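Local coordinates for oligopeptide-binding protein AppA (Bacillus subtilis, PDB 1XOC) that captures oligopeptides outside the cell and delivers them to an ABC permease for uptake, a system able to support sporulation and genetic competence, at residues K161-N166 / N175-K180; S37-D42 / Y107-S112; F188-W193 / I199-N204. All coordinates share one frame; numbering follows the deposited sequence.

Contact 1: K161-N166 / N175-K180. With ZN (zinc ion), chain C.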
# COMPACT_ATOMS: atom_id res chain seq x y z
N LYS A 161 -12.34 14.39 18.12
CA LYS A 161 -12.96 15.65 17.80
C LYS A 161 -12.61 16.72 18.84
O LYS A 161 -12.45 17.90 18.51
CB LYS A 161 -14.46 15.54 17.68
CG LYS A 161 -15.13 16.79 17.18
CD LYS A 161 -16.64 16.61 17.06
CE LYS A 161 -17.29 17.85 16.55
NZ LYS A 161 -18.81 17.78 16.57
N HIS A 162 -12.50 16.33 20.10
CA HIS A 162 -12.20 17.31 21.13
C HIS A 162 -10.81 17.88 21.01
O HIS A 162 -10.47 18.87 21.66
CB HIS A 162 -12.42 16.76 22.55
CG HIS A 162 -11.61 15.54 22.86
ND1 HIS A 162 -12.16 14.28 22.87
CD2 HIS A 162 -10.31 15.40 23.21
CE1 HIS A 162 -11.22 13.40 23.20
NE2 HIS A 162 -10.09 14.06 23.40
N ILE A 163 -9.99 17.28 20.13
CA ILE A 163 -8.69 17.88 19.82
C ILE A 163 -8.71 18.62 18.47
O ILE A 163 -8.19 19.75 18.35
CB ILE A 163 -7.55 16.83 19.82
CG1 ILE A 163 -7.46 16.13 21.20
CG2 ILE A 163 -6.21 17.50 19.46
CD1 ILE A 163 -6.41 15.07 21.32
N LEU A 164 -9.27 17.96 17.46
CA LEU A 164 -9.14 18.44 16.06
C LEU A 164 -10.38 19.06 15.45
O LEU A 164 -10.33 19.55 14.30
CB LEU A 164 -8.76 17.26 15.17
CG LEU A 164 -7.43 16.62 15.49
CD1 LEU A 164 -7.23 15.35 14.72
CD2 LEU A 164 -6.29 17.63 15.21
N GLY A 165 -11.48 19.07 16.21
CA GLY A 165 -12.80 19.39 15.68
C GLY A 165 -12.96 20.82 15.21
O GLY A 165 -13.86 21.14 14.43
N ASN A 166 -12.07 21.71 15.66
CA ASN A 166 -12.12 23.10 15.23
C ASN A 166 -10.93 23.52 14.38
O ASN A 166 -10.81 24.70 14.09
CB ASN A 166 -12.28 24.04 16.43
CG ASN A 166 -12.98 25.34 16.08
OD1 ASN A 166 -13.92 25.36 15.28
ND2 ASN A 166 -12.52 26.44 16.67
N ASN A 175 -1.21 19.70 10.58
CA ASN A 175 -1.26 19.86 12.02
C ASN A 175 -0.25 18.96 12.74
O ASN A 175 -0.05 17.82 12.36
CB ASN A 175 -2.69 19.57 12.50
CG ASN A 175 -2.98 20.13 13.87
OD1 ASN A 175 -3.46 21.28 14.01
ND2 ASN A 175 -2.73 19.31 14.91
N GLU A 176 0.38 19.49 13.80
CA GLU A 176 1.36 18.71 14.59
C GLU A 176 0.79 17.40 15.19
O GLU A 176 1.53 16.47 15.51
CB GLU A 176 1.95 19.60 15.70
CG GLU A 176 3.09 18.92 16.49
CD GLU A 176 4.35 18.69 15.66
OE1 GLU A 176 4.93 19.70 15.20
OE2 GLU A 176 4.80 17.53 15.51
N PHE A 177 -0.52 17.35 15.36
CA PHE A 177 -1.17 16.13 15.77
C PHE A 177 -0.69 14.94 14.94
O PHE A 177 -0.55 13.81 15.45
CB PHE A 177 -2.69 16.28 15.60
CG PHE A 177 -3.49 15.03 15.95
CD1 PHE A 177 -3.63 14.00 15.04
CD2 PHE A 177 -4.10 14.90 17.20
CE1 PHE A 177 -4.37 12.86 15.36
CE2 PHE A 177 -4.83 13.78 17.50
CZ PHE A 177 -4.95 12.77 16.60
N ASN A 178 -0.48 15.17 13.65
CA ASN A 178 -0.27 14.02 12.74
C ASN A 178 1.17 13.48 12.78
O ASN A 178 1.45 12.47 12.19
CB ASN A 178 -0.59 14.46 11.30
CG ASN A 178 -2.05 14.84 11.12
OD1 ASN A 178 -2.93 14.17 11.62
ND2 ASN A 178 -2.30 15.94 10.43
N ARG A 179 2.06 14.19 13.47
CA ARG A 179 3.45 13.81 13.51
C ARG A 179 3.98 13.58 14.91
O ARG A 179 4.40 12.49 15.23
CB ARG A 179 4.33 14.83 12.79
CG ARG A 179 4.05 14.95 11.32
CD ARG A 179 4.85 16.02 10.61
NE ARG A 179 5.02 17.21 11.43
CZ ARG A 179 4.16 18.21 11.49
NH1 ARG A 179 3.06 18.18 10.76
NH2 ARG A 179 4.40 19.24 12.27
N LYS A 180 3.93 14.61 15.75
CA LYS A 180 4.49 14.37 17.09
C LYS A 180 3.57 14.63 18.27
O LYS A 180 3.98 14.36 19.37
CB LYS A 180 5.85 15.07 17.23
CG LYS A 180 6.99 14.38 16.43
CD LYS A 180 8.29 15.18 16.33
CE LYS A 180 9.28 14.52 15.37
NZ LYS A 180 8.92 14.78 13.97
ZN ZN C . -14.29 13.60 22.91
O HOH W 1 -14.52 14.12 20.98
O HOH W 2 -16.54 13.68 22.90
O HOH W 3 -14.39 12.78 24.90
O HOH W 4 -15.28 15.38 23.70
O HOH W 5 -13.94 11.81 22.36
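Leu-164 and Phe-177 carry most of the apolar contact. The CD1 methyl of Leu-164 sits over the centre of the phenyl ring, 3.7 Å from the centroid of Phe-177 and only 4° off the ring normal, a nearly upright CH-pi contact. Leu-164 CD2 settles where the ring joins its chain, 3.9 Å from Phe-177 CB, so the forked leucine covers both the ring and its stem. With CG anti to the backbone N (chi1 178°), Phe-177 extends its ring away from its own turn toward the helix. Ile-163 adds a looser touch: its CG2 comes obliquely to the ring, 4.0 Å from Phe-177 CD2. Beyond the two segments, Phe-105 of helix 100-108 packs on Leu-164 and Tyr-53 on Phe-177, a setting that suits two large apolar residues.

The frame is a short helix, 161-164, meeting the 3-10 segment 176-178 within the family 5 solute-binding fold; the eight residues that link the two segments contain neither helix nor strand. Backbone bonds shape both ends. Gly-165 N donates to Lys-161 O, and a CB on Gly-165 would run into that same oxygen. In the other segment Glu-176 O accepts from both Arg-179 N and Lys-180 N, tightening the turn.

Among the polar groups, the partly exposed pair Arg-179 and Glu-176 forms a salt bridge, 3.0 Å from Arg-179 NH2 to Glu-176 OE1. Asn-178 is buried, and its OD1 is hydrogen-bonded to Asn-36. Metal binding lies on the far flank of the helix: His-162 ND1 holds a zinc ion at 2.2 Å, five waters complete its six-fold shell, and the other ring nitrogen, NE2, is hydrogen-bonded to Asp-94, which helps fix the imidazole's orientation.

Contact 2: S37-D42 / Y107-S112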
# COMPACT_ATOMS: atom_id res chain seq x y z
N SER A 37 -5.06 8.41 8.67
CA SER A 37 -5.49 7.63 7.53
C SER A 37 -6.17 8.46 6.42
O SER A 37 -6.26 8.00 5.28
CB SER A 37 -6.39 6.51 8.00
OG SER A 37 -7.61 7.04 8.43
N LEU A 38 -6.63 9.66 6.75
CA LEU A 38 -7.26 10.52 5.74
C LEU A 38 -6.23 11.13 4.77
O LEU A 38 -6.61 11.64 3.71
CB LEU A 38 -8.10 11.62 6.40
CG LEU A 38 -9.21 11.15 7.35
CD1 LEU A 38 -9.84 12.35 8.06
CD2 LEU A 38 -10.21 10.37 6.53
N TYR A 39 -4.93 11.11 5.11
CA TYR A 39 -3.91 11.72 4.31
C TYR A 39 -2.78 10.81 3.86
O TYR A 39 -2.19 11.05 2.81
CB TYR A 39 -3.33 12.93 5.08
CG TYR A 39 -4.42 13.95 5.34
CD1 TYR A 39 -5.02 14.08 6.58
CD2 TYR A 39 -4.89 14.75 4.32
CE1 TYR A 39 -6.06 15.00 6.78
CE2 TYR A 39 -5.90 15.67 4.51
CZ TYR A 39 -6.50 15.78 5.74
OH TYR A 39 -7.52 16.73 5.89
N SER A 40 -2.43 9.82 4.65
CA SER A 40 -1.34 8.96 4.29
C SER A 40 -1.63 8.11 3.06
O SER A 40 -2.78 7.71 2.84
CB SER A 40 -0.91 8.08 5.45
OG SER A 40 -1.96 7.24 5.85
N THR A 41 -0.58 7.83 2.29
CA THR A 41 -0.72 6.96 1.12
C THR A 41 0.23 5.76 1.15
O THR A 41 0.22 4.96 0.21
CB THR A 41 -0.60 7.71 -0.22
OG1 THR A 41 0.69 8.34 -0.29
CG2 THR A 41 -1.67 8.80 -0.38
N ASP A 42 1.05 5.65 2.20
CA ASP A 42 2.18 4.71 2.22
C ASP A 42 2.12 3.73 3.37
O ASP A 42 1.59 4.04 4.45
CB ASP A 42 3.53 5.46 2.19
CG ASP A 42 3.88 6.09 3.50
OD1 ASP A 42 4.74 5.51 4.20
OD2 ASP A 42 3.29 7.13 3.86
N TYR A 107 -15.21 10.81 9.59
CA TYR A 107 -15.67 10.47 8.25
C TYR A 107 -16.26 11.65 7.49
O TYR A 107 -16.37 11.59 6.25
CB TYR A 107 -16.74 9.39 8.33
CG TYR A 107 -16.24 7.98 8.53
CD1 TYR A 107 -15.89 7.50 9.79
CD2 TYR A 107 -16.09 7.12 7.45
CE1 TYR A 107 -15.44 6.17 9.97
CE2 TYR A 107 -15.68 5.78 7.63
CZ TYR A 107 -15.34 5.33 8.88
OH TYR A 107 -14.89 4.05 9.00
N SER A 108 -16.59 12.75 8.18
CA SER A 108 -17.09 13.96 7.54
C SER A 108 -15.97 14.79 6.89
O SER A 108 -16.23 15.55 5.96
CB SER A 108 -17.84 14.84 8.54
OG SER A 108 -19.05 14.19 8.90
N VAL A 109 -14.74 14.61 7.37
CA VAL A 109 -13.60 15.43 6.87
C VAL A 109 -13.43 15.27 5.34
O VAL A 109 -13.38 16.25 4.63
CB VAL A 109 -12.30 15.11 7.61
CG1 VAL A 109 -11.08 15.70 6.87
CG2 VAL A 109 -12.37 15.70 9.04
N PRO A 110 -13.34 14.02 4.84
CA PRO A 110 -13.18 13.88 3.36
C PRO A 110 -14.41 14.26 2.52
O PRO A 110 -14.34 14.27 1.30
CB PRO A 110 -12.84 12.40 3.17
CG PRO A 110 -13.28 11.74 4.41
CD PRO A 110 -13.27 12.72 5.53
N LEU A 111 -15.53 14.57 3.17
CA LEU A 111 -16.72 15.06 2.46
C LEU A 111 -16.74 16.58 2.31
O LEU A 111 -17.58 17.13 1.58
CB LEU A 111 -17.99 14.59 3.19
CG LEU A 111 -18.51 13.17 2.95
CD1 LEU A 111 -17.45 12.16 2.68
CD2 LEU A 111 -19.45 12.77 4.06
N SER A 112 -15.80 17.25 2.98
CA SER A 112 -15.69 18.71 2.90
C SER A 112 -15.11 19.18 1.58
O SER A 112 -14.20 18.54 1.04
CB SER A 112 -14.76 19.20 4.01
OG SER A 112 -14.48 20.60 3.89
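The loop that carries Leu-38 and Tyr-39 between strand 23-28 and helix 43-52 forms part of the peptide-binding region, since Thr-41 makes backbone hydrogen bonds to the bound peptide. Leu-38 packs against the first two residues of the 3-10 segment 109-111 that follows helix 100-108. Leu-38 CD1 meets the branch point of Val-109, 3.7 Å from Val-109 CB, and lies almost as near Val-109 CG1. The Leu-38 and Pro-110 side chains cross at about a right angle, Leu-38 CD2 lying 4.0 Å from Pro-110 CG. A forked leucine is well suited to gripping two successive residues in this way, and Pro-110 presents a rigid apolar surface within the turn.

Val-109 has CG1 anti to its backbone N (chi1 166°), which lets that methyl touch both Leu-38 and the phenol oxygen of Tyr-39, with Tyr-39 OH 3.8 Å from Val-109 CG1, a plain packing contact. Tyr-123 lies against both Leu-38 and Pro-110, and Tyr-115 OH bonds to Leu-38 O, so the buried loop is held from its backbone too. The side chain of Asp-42 then N-caps helix 43-52, a capped helix start following the loop whose Thr-41 binds the peptide in this family 5 solute-binding protein.

Contact 3: F188-W193 / I199-N204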
# COMPACT_ATOMS: atom_id res chain seq x y z
N PHE A 188 -1.25 1.07 21.30
CA PHE A 188 0.05 1.64 21.67
C PHE A 188 -0.05 3.16 21.59
O PHE A 188 -0.72 3.71 20.72
CB PHE A 188 1.16 1.11 20.76
CG PHE A 188 1.43 -0.36 20.94
CD1 PHE A 188 2.34 -0.79 21.89
CD2 PHE A 188 0.70 -1.31 20.21
CE1 PHE A 188 2.57 -2.15 22.09
CE2 PHE A 188 0.96 -2.68 20.40
CZ PHE A 188 1.86 -3.09 21.33
N LYS A 189 0.63 3.81 22.52
CA LYS A 189 0.68 5.28 22.60
C LYS A 189 2.00 5.83 22.03
O LYS A 189 3.04 5.20 22.13
CB LYS A 189 0.63 5.73 24.06
CG LYS A 189 -0.47 5.24 24.90
CD LYS A 189 -0.29 5.76 26.35
CE LYS A 189 0.99 5.22 26.99
NZ LYS A 189 1.04 5.20 28.50
N PHE A 190 1.95 7.01 21.44
CA PHE A 190 3.14 7.67 20.93
C PHE A 190 4.05 8.14 22.05
O PHE A 190 3.61 8.81 22.96
CB PHE A 190 2.72 8.86 20.04
CG PHE A 190 3.86 9.62 19.43
CD1 PHE A 190 4.37 9.25 18.20
CD2 PHE A 190 4.42 10.69 20.10
CE1 PHE A 190 5.43 9.99 17.63
CE2 PHE A 190 5.48 11.43 19.55
CZ PHE A 190 5.98 11.06 18.31
N LYS A 191 5.34 7.81 21.95
CA LYS A 191 6.34 8.35 22.87
C LYS A 191 7.29 9.35 22.20
O LYS A 191 7.51 10.44 22.72
CB LYS A 191 7.12 7.20 23.51
CG LYS A 191 8.14 7.67 24.55
CD LYS A 191 8.96 6.53 25.13
CE LYS A 191 9.68 6.99 26.37
NZ LYS A 191 10.26 8.37 26.19
N GLU A 192 7.91 8.97 21.09
CA GLU A 192 8.95 9.78 20.48
C GLU A 192 9.13 9.42 19.02
O GLU A 192 8.97 8.25 18.65
CB GLU A 192 10.26 9.52 21.20
CG GLU A 192 11.37 10.44 20.71
CD GLU A 192 12.73 10.17 21.35
OE1 GLU A 192 12.88 9.12 22.05
OE2 GLU A 192 13.65 11.02 21.15
N TRP A 193 9.40 10.42 18.19
CA TRP A 193 9.84 10.21 16.81
C TRP A 193 11.13 11.01 16.59
O TRP A 193 11.11 12.25 16.45
CB TRP A 193 8.74 10.60 15.82
CG TRP A 193 9.06 10.42 14.37
CD1 TRP A 193 10.20 9.88 13.81
CD2 TRP A 193 8.22 10.76 13.28
NE1 TRP A 193 10.10 9.89 12.43
CE2 TRP A 193 8.89 10.41 12.08
CE3 TRP A 193 6.93 11.32 13.20
CZ2 TRP A 193 8.30 10.60 10.81
CZ3 TRP A 193 6.37 11.51 11.94
CH2 TRP A 193 7.07 11.18 10.77
N ILE A 199 10.73 5.57 15.63
CA ILE A 199 9.49 5.95 16.29
C ILE A 199 9.31 4.94 17.43
O ILE A 199 9.29 3.73 17.18
CB ILE A 199 8.29 5.85 15.34
CG1 ILE A 199 8.48 6.86 14.20
CG2 ILE A 199 6.99 6.08 16.10
CD1 ILE A 199 7.61 6.66 13.04
N LYS A 200 9.15 5.44 18.64
CA LYS A 200 8.95 4.60 19.82
C LYS A 200 7.53 4.76 20.34
O LYS A 200 7.04 5.87 20.51
CB LYS A 200 9.94 5.00 20.93
CG LYS A 200 9.99 3.97 22.07
CD LYS A 200 11.09 4.35 23.02
CE LYS A 200 10.98 3.66 24.38
NZ LYS A 200 11.66 4.50 25.43
N LEU A 201 6.86 3.62 20.52
CA LEU A 201 5.51 3.55 21.09
C LEU A 201 5.50 2.67 22.35
O LEU A 201 6.30 1.74 22.46
CB LEU A 201 4.54 2.94 20.09
CG LEU A 201 4.53 3.44 18.64
CD1 LEU A 201 3.51 2.71 17.83
CD2 LEU A 201 4.22 4.90 18.51
N GLU A 202 4.58 2.98 23.27
CA GLU A 202 4.47 2.31 24.58
C GLU A 202 3.10 1.69 24.67
O GLU A 202 2.12 2.25 24.15
CB GLU A 202 4.57 3.32 25.73
CG GLU A 202 5.91 3.94 25.88
CD GLU A 202 6.01 4.88 27.10
OE1 GLU A 202 4.95 5.42 27.51
OE2 GLU A 202 7.15 5.08 27.59
N ALA A 203 3.01 0.56 25.36
CA ALA A 203 1.74 -0.11 25.55
C ALA A 203 0.75 0.81 26.19
O ALA A 203 1.07 1.49 27.16
CB ALA A 203 1.90 -1.35 26.42
N ASN A 204 -0.46 0.85 25.62
CA ASN A 204 -1.57 1.56 26.19
C ASN A 204 -2.23 0.71 27.29
O ASN A 204 -2.96 -0.25 26.97
CB ASN A 204 -2.61 1.82 25.10
CG ASN A 204 -3.82 2.53 25.60
OD1 ASN A 204 -3.88 2.94 26.77
ND2 ASN A 204 -4.84 2.65 24.71
O HOH W 6 -0.69 3.60 29.30
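Lys-200 O is gripped by two backbone amides, Lys-191 N at 3.0 Å and Glu-192 N at a longer 3.3 Å. This shared acceptor marks a classic beta bulge, which shifts the antiparallel register of the hairpin by one residue. On one side of it Lys-189 N donates to Glu-202 O at 2.7 Å; on the other Lys-200 N donates to Glu-192 O.

Long charged chains suit the face bearing Lys-189, Glu-192, Lys-200 and Glu-202. The bulge brings Lys-191 alongside Lys-200, pointing the same way with their NZ atoms 4.2 Å apart; Glu-202 OE2, 4.7 Å from Lys-191 NZ and so beyond a salt bridge, may partly offset the like charges.

Apolar residues take the other face. A chi1 of -179° swings the Trp-193 indole clear of its own backbone N, and Ile-199 CG1 lies over its five-membered ring, 3.6 Å from that centroid; the indole NE1 bonds to Glu-31. Replacing Trp-193 by alanine is likely to strip the cover from Ile-199 CG1 and to leave Glu-31 without its indole partner. Nearby, Met-51 and Leu-52 of helix 43-52 pack on Leu-201, and strand 198-203 pairs onward with strand 216-221, leaving strand 188-194 outermost in its four-stranded sheet.

Overall arrangement
Contact 2 is buried and lies closest to the middle of the chain, whereas contacts 1 and 3 are partly buried and farther out. Their chemistry follows: contact 2 joins its segments by apolar packing, and its loop reaches the bound peptide through Thr-41; contact 1 packs a leucine on a phenylalanine, with a zinc ion bound farther along the same helix by His-162; contact 3 relies on backbone hydrogen bonds with charges on one face. Contacts 1 and 3 meet directly, as Lys-180 makes a cation-pi contact with Trp-193 and packs on Phe-190. Helix 100-108 connects contacts 1 and 2, its Phe-105 lying on Leu-164; helix 43-52 follows the loop of contact 2 and packs on part of the apolar face of contact 3.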